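Long-range contact in phytase (Debaryomyces castellii, PDB 2GFI), which probably hydrolyses phytate as a 3-phytase of the histidine acid phosphatase family, releasing phosphate from inositol hexakisphosphate: residues Asp199-Asn213 and Tyr428-Phe442. Sequence-based numbering, arbitrary orientation.
Sequences DMGANSLTPRDGCFN and YVEQCGNNNASAVTF. With NAG (2-acetamido-2-deoxy-beta-D-glucopyranose), chain D.
The Met200-Asn203 type II' turn lies along the loop that follows helix 428-432, where Ala202 N bonds to Ala437 O (3.1 Å), and farther on Cys211 comes beside Cys432 at the end of that helix. The Tyr428 ring lies between the turn and the Cys211-Cys432 pair. A chi1 of -171° swings the ring away from its own backbone N and toward the turn: the methyl of Ala202 sits over one face in a CH-pi contact, CB 3.8 Å from the ring centroid, and Cys432 SG lies over the opposite face toward the rim. The phenol OH donates in the carbonyl plane to a lone pair of Pro207 O. Cys211 SG and Cys432 SG are 2.7 Å apart, longer than a disulfide bond, although this pair is known as a disulfide of the protein. Beyond them, Asn213 ND2 bonds to Gln431 O from above the carbonyl plane. Asn434 ND2 donates to Gly210 O and also to Ala198 O, while its OD1 forms an Asx turn with Asn436 N and receives Asn436 ND2 as well. That same ND2 carries the N-linked sugar, whose O6 reaches the edge of the Phe212 ring near CZ (3.3 Å). At the other end Asn203 OD1 takes two backbone N-H groups, both at 2.9 Å: Thr441 N comes nearly straight (168°) but from well above the amide plane, Phe442 N closer to the plane but bent (132°). Asn203 ND2 is held by Tyr451. Leu205 CD2 packs against Phe442 CZ at 3.5 Å, the two side chains crossing at about a right angle. The contact thus joins the loop after strand 189-194 to the C-terminal part of the chain, with Ile194 of that strand touching Leu205 and Phe442, and helix 302-318 meeting Pro207, Tyr428 and Val440.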
# COMPACT_ATOMS: atom_id res chain seq x y z
N ASP A 199 -17.54 45.62 0.23
CA ASP A 199 -18.45 46.37 -0.68
C ASP A 199 -18.90 45.52 -1.87
O ASP A 199 -19.70 45.97 -2.71
CB ASP A 199 -17.86 47.73 -1.13
CG ASP A 199 -16.51 47.60 -1.84
OD1 ASP A 199 -16.12 46.48 -2.25
OD2 ASP A 199 -15.78 48.59 -2.06
N MET A 200 -18.37 44.30 -1.96
CA MET A 200 -18.71 43.38 -3.04
C MET A 200 -20.06 42.75 -2.73
O MET A 200 -20.71 42.20 -3.62
CB MET A 200 -17.64 42.31 -3.21
CG MET A 200 -16.32 42.82 -3.84
SD MET A 200 -16.55 43.61 -5.46
CE MET A 200 -16.54 42.20 -6.58
N GLY A 201 -20.48 42.85 -1.48
CA GLY A 201 -21.69 42.20 -1.01
C GLY A 201 -21.68 40.73 -1.41
O GLY A 201 -20.67 40.01 -1.21
N ALA A 202 -22.78 40.31 -2.01
CA ALA A 202 -23.00 38.94 -2.38
C ALA A 202 -22.30 38.60 -3.70
O ALA A 202 -22.21 37.42 -4.07
CB ALA A 202 -24.49 38.66 -2.48
N ASN A 203 -21.81 39.61 -4.40
CA ASN A 203 -21.14 39.37 -5.67
C ASN A 203 -19.66 39.12 -5.42
O ASN A 203 -18.81 39.94 -5.73
CB ASN A 203 -21.33 40.52 -6.65
CG ASN A 203 -20.73 40.21 -7.98
OD1 ASN A 203 -20.87 39.09 -8.48
ND2 ASN A 203 -20.01 41.17 -8.55
N SER A 204 -19.39 37.96 -4.84
CA SER A 204 -18.17 37.72 -4.07
C SER A 204 -17.95 36.22 -3.96
O SER A 204 -18.91 35.45 -3.91
CB SER A 204 -18.37 38.27 -2.66
OG SER A 204 -17.19 38.17 -1.90
N LEU A 205 -16.69 35.81 -3.95
CA LEU A 205 -16.33 34.44 -3.58
C LEU A 205 -16.14 34.35 -2.07
O LEU A 205 -15.95 33.27 -1.53
CB LEU A 205 -15.09 33.97 -4.34
CG LEU A 205 -15.38 33.54 -5.77
CD1 LEU A 205 -14.11 33.34 -6.53
CD2 LEU A 205 -16.33 32.30 -5.84
N THR A 206 -16.20 35.50 -1.41
CA THR A 206 -16.12 35.58 0.05
C THR A 206 -17.29 36.43 0.57
O THR A 206 -17.07 37.45 1.18
CB THR A 206 -14.77 36.22 0.51
OG1 THR A 206 -14.59 37.52 -0.11
CG2 THR A 206 -13.57 35.42 0.01
N PRO A 207 -18.54 36.01 0.32
CA PRO A 207 -19.71 36.83 0.71
C PRO A 207 -19.83 37.10 2.21
O PRO A 207 -20.53 38.04 2.62
CB PRO A 207 -20.89 36.00 0.21
CG PRO A 207 -20.35 34.59 0.13
CD PRO A 207 -18.93 34.75 -0.34
N ARG A 208 -19.15 36.30 3.04
CA ARG A 208 -19.17 36.60 4.47
C ARG A 208 -18.56 37.98 4.76
O ARG A 208 -18.86 38.56 5.79
CB ARG A 208 -18.41 35.53 5.26
CG ARG A 208 -16.92 35.58 5.03
CD ARG A 208 -16.21 34.35 5.40
NE ARG A 208 -15.06 34.15 4.53
CZ ARG A 208 -13.82 34.48 4.86
NH1 ARG A 208 -13.57 35.00 6.06
NH2 ARG A 208 -12.83 34.28 3.99
N ASP A 209 -17.67 38.45 3.88
CA ASP A 209 -16.96 39.71 4.07
C ASP A 209 -17.93 40.92 4.07
O ASP A 209 -17.77 41.86 4.86
CB ASP A 209 -15.90 39.89 2.98
CG ASP A 209 -14.70 38.97 3.17
OD1 ASP A 209 -14.59 38.28 4.19
OD2 ASP A 209 -13.79 38.87 2.33
N GLY A 210 -18.91 40.88 3.16
CA GLY A 210 -19.94 41.90 3.09
C GLY A 210 -21.13 41.62 4.00
O GLY A 210 -22.10 42.35 3.98
N CYS A 211 -21.08 40.55 4.78
CA CYS A 211 -22.18 40.30 5.69
C CYS A 211 -21.89 40.91 7.04
O CYS A 211 -21.10 40.35 7.80
CB CYS A 211 -22.49 38.82 5.83
SG CYS A 211 -23.85 38.59 7.00
N PHE A 212 -22.53 42.04 7.34
CA PHE A 212 -22.21 42.83 8.53
C PHE A 212 -22.76 42.24 9.80
O PHE A 212 -22.15 42.38 10.85
CB PHE A 212 -22.61 44.31 8.36
CG PHE A 212 -21.93 44.97 7.17
CD1 PHE A 212 -20.55 44.83 6.97
CD2 PHE A 212 -22.66 45.67 6.22
CE1 PHE A 212 -19.92 45.38 5.88
CE2 PHE A 212 -22.02 46.25 5.11
CZ PHE A 212 -20.66 46.10 4.94
N ASN A 213 -23.90 41.55 9.71
CA ASN A 213 -24.51 40.90 10.89
C ASN A 213 -23.96 39.53 11.23
O ASN A 213 -24.36 38.92 12.21
CB ASN A 213 -26.03 40.86 10.74
CG ASN A 213 -26.62 42.25 10.56
OD1 ASN A 213 -26.03 43.24 10.99
ND2 ASN A 213 -27.78 42.33 9.91
N TYR A 428 -29.95 38.10 1.54
CA TYR A 428 -28.65 38.61 1.84
C TYR A 428 -28.66 40.06 2.34
O TYR A 428 -28.14 40.34 3.43
CB TYR A 428 -27.73 38.48 0.63
CG TYR A 428 -26.30 38.81 0.95
CD1 TYR A 428 -25.46 37.85 1.52
CD2 TYR A 428 -25.79 40.09 0.71
CE1 TYR A 428 -24.13 38.15 1.82
CE2 TYR A 428 -24.48 40.40 1.00
CZ TYR A 428 -23.64 39.42 1.55
OH TYR A 428 -22.32 39.71 1.84
N VAL A 429 -29.23 40.96 1.53
CA VAL A 429 -29.24 42.40 1.82
C VAL A 429 -29.82 42.62 3.20
O VAL A 429 -29.17 43.22 4.07
CB VAL A 429 -30.00 43.21 0.72
CG1 VAL A 429 -30.24 44.65 1.16
CG2 VAL A 429 -29.22 43.17 -0.59
N GLU A 430 -31.00 42.08 3.44
CA GLU A 430 -31.67 42.34 4.71
C GLU A 430 -31.04 41.62 5.90
O GLU A 430 -30.85 42.23 6.96
CB GLU A 430 -33.19 42.12 4.61
CG GLU A 430 -33.89 43.23 3.81
CD GLU A 430 -33.64 44.64 4.37
OE1 GLU A 430 -34.13 44.95 5.50
OE2 GLU A 430 -32.94 45.46 3.70
N GLN A 431 -30.68 40.35 5.74
CA GLN A 431 -30.11 39.63 6.87
C GLN A 431 -28.69 40.09 7.19
O GLN A 431 -28.31 40.16 8.36
CB GLN A 431 -30.18 38.13 6.66
CG GLN A 431 -31.58 37.57 6.82
CD GLN A 431 -31.64 36.15 6.30
OE1 GLN A 431 -31.44 35.19 7.06
NE2 GLN A 431 -31.86 36.02 5.02
N CYS A 432 -27.94 40.43 6.16
CA CYS A 432 -26.57 40.87 6.30
C CYS A 432 -26.39 42.34 6.61
O CYS A 432 -25.35 42.73 7.14
CB CYS A 432 -25.77 40.50 5.05
SG CYS A 432 -25.57 38.71 4.95
N GLY A 433 -27.40 43.16 6.27
CA GLY A 433 -27.33 44.62 6.48
C GLY A 433 -26.38 45.25 5.48
O GLY A 433 -25.63 46.16 5.82
N ASN A 434 -26.40 44.75 4.25
CA ASN A 434 -25.48 45.23 3.22
C ASN A 434 -26.25 45.45 1.93
O ASN A 434 -26.84 44.51 1.38
CB ASN A 434 -24.34 44.23 3.01
CG ASN A 434 -23.21 44.77 2.11
OD1 ASN A 434 -23.41 45.68 1.30
ND2 ASN A 434 -22.03 44.19 2.23
N ASN A 435 -26.24 46.70 1.46
CA ASN A 435 -26.99 47.13 0.27
C ASN A 435 -26.21 47.22 -1.03
O ASN A 435 -26.70 47.79 -2.02
CB ASN A 435 -27.67 48.47 0.54
CG ASN A 435 -29.09 48.29 0.96
OD1 ASN A 435 -29.96 47.93 0.13
ND2 ASN A 435 -29.36 48.50 2.25
N ASN A 436 -25.00 46.69 -1.03
CA ASN A 436 -24.23 46.55 -2.26
C ASN A 436 -24.83 45.37 -3.03
O ASN A 436 -25.99 44.98 -2.75
CB ASN A 436 -22.77 46.33 -1.90
CG ASN A 436 -22.15 47.54 -1.22
OD1 ASN A 436 -21.68 48.45 -1.90
ND2 ASN A 436 -22.14 47.55 0.12
N ALA A 437 -24.11 44.78 -3.98
CA ALA A 437 -24.69 43.63 -4.73
C ALA A 437 -25.47 42.63 -3.84
O ALA A 437 -25.06 42.26 -2.71
CB ALA A 437 -23.65 42.94 -5.57
N SER A 438 -26.63 42.22 -4.37
CA SER A 438 -27.55 41.40 -3.61
C SER A 438 -27.42 39.94 -4.02
O SER A 438 -27.89 39.04 -3.33
CB SER A 438 -29.00 41.86 -3.82
OG SER A 438 -29.39 41.65 -5.16
N ALA A 439 -26.76 39.72 -5.15
CA ALA A 439 -26.61 38.40 -5.72
C ALA A 439 -25.28 38.33 -6.46
O ALA A 439 -24.65 39.36 -6.73
CB ALA A 439 -27.79 38.10 -6.68
N VAL A 440 -24.84 37.09 -6.74
CA VAL A 440 -23.68 36.85 -7.58
C VAL A 440 -24.08 37.15 -9.01
O VAL A 440 -25.13 36.68 -9.50
CB VAL A 440 -23.17 35.35 -7.47
CG1 VAL A 440 -22.20 34.99 -8.64
CG2 VAL A 440 -22.56 35.07 -6.11
N THR A 441 -23.23 37.92 -9.68
CA THR A 441 -23.32 38.15 -11.10
C THR A 441 -22.00 37.87 -11.78
O THR A 441 -21.95 37.81 -13.01
CB THR A 441 -23.80 39.61 -11.43
OG1 THR A 441 -22.85 40.58 -10.94
CG2 THR A 441 -25.14 39.96 -10.70
N PHE A 442 -20.91 37.71 -11.02
CA PHE A 442 -19.57 37.63 -11.63
C PHE A 442 -19.42 36.47 -12.63
O PHE A 442 -18.63 36.57 -13.55
CB PHE A 442 -18.41 37.70 -10.59
CG PHE A 442 -18.37 36.54 -9.62
CD1 PHE A 442 -17.90 35.29 -10.02
CD2 PHE A 442 -18.85 36.70 -8.32
CE1 PHE A 442 -17.88 34.23 -9.13
CE2 PHE A 442 -18.85 35.62 -7.41
CZ PHE A 442 -18.36 34.38 -7.83
C1 NAG D . -21.41 48.67 0.67
C2 NAG D . -22.35 49.70 1.32
C3 NAG D . -21.64 50.74 2.21
C4 NAG D . -20.49 50.12 3.02
C5 NAG D . -19.60 49.36 2.03
C6 NAG D . -18.23 48.93 2.58
C7 NAG D . -24.41 50.31 0.20
C8 NAG D . -25.08 50.85 -1.04
N2 NAG D . -23.08 50.42 0.29
O3 NAG D . -22.61 51.36 3.05
O4 NAG D . -19.76 51.10 3.74
O5 NAG D . -20.36 48.26 1.53
O6 NAG D . -18.35 48.08 3.69
O7 NAG D . -25.08 49.79 1.08
O HOH W 1 -21.47 45.14 -4.66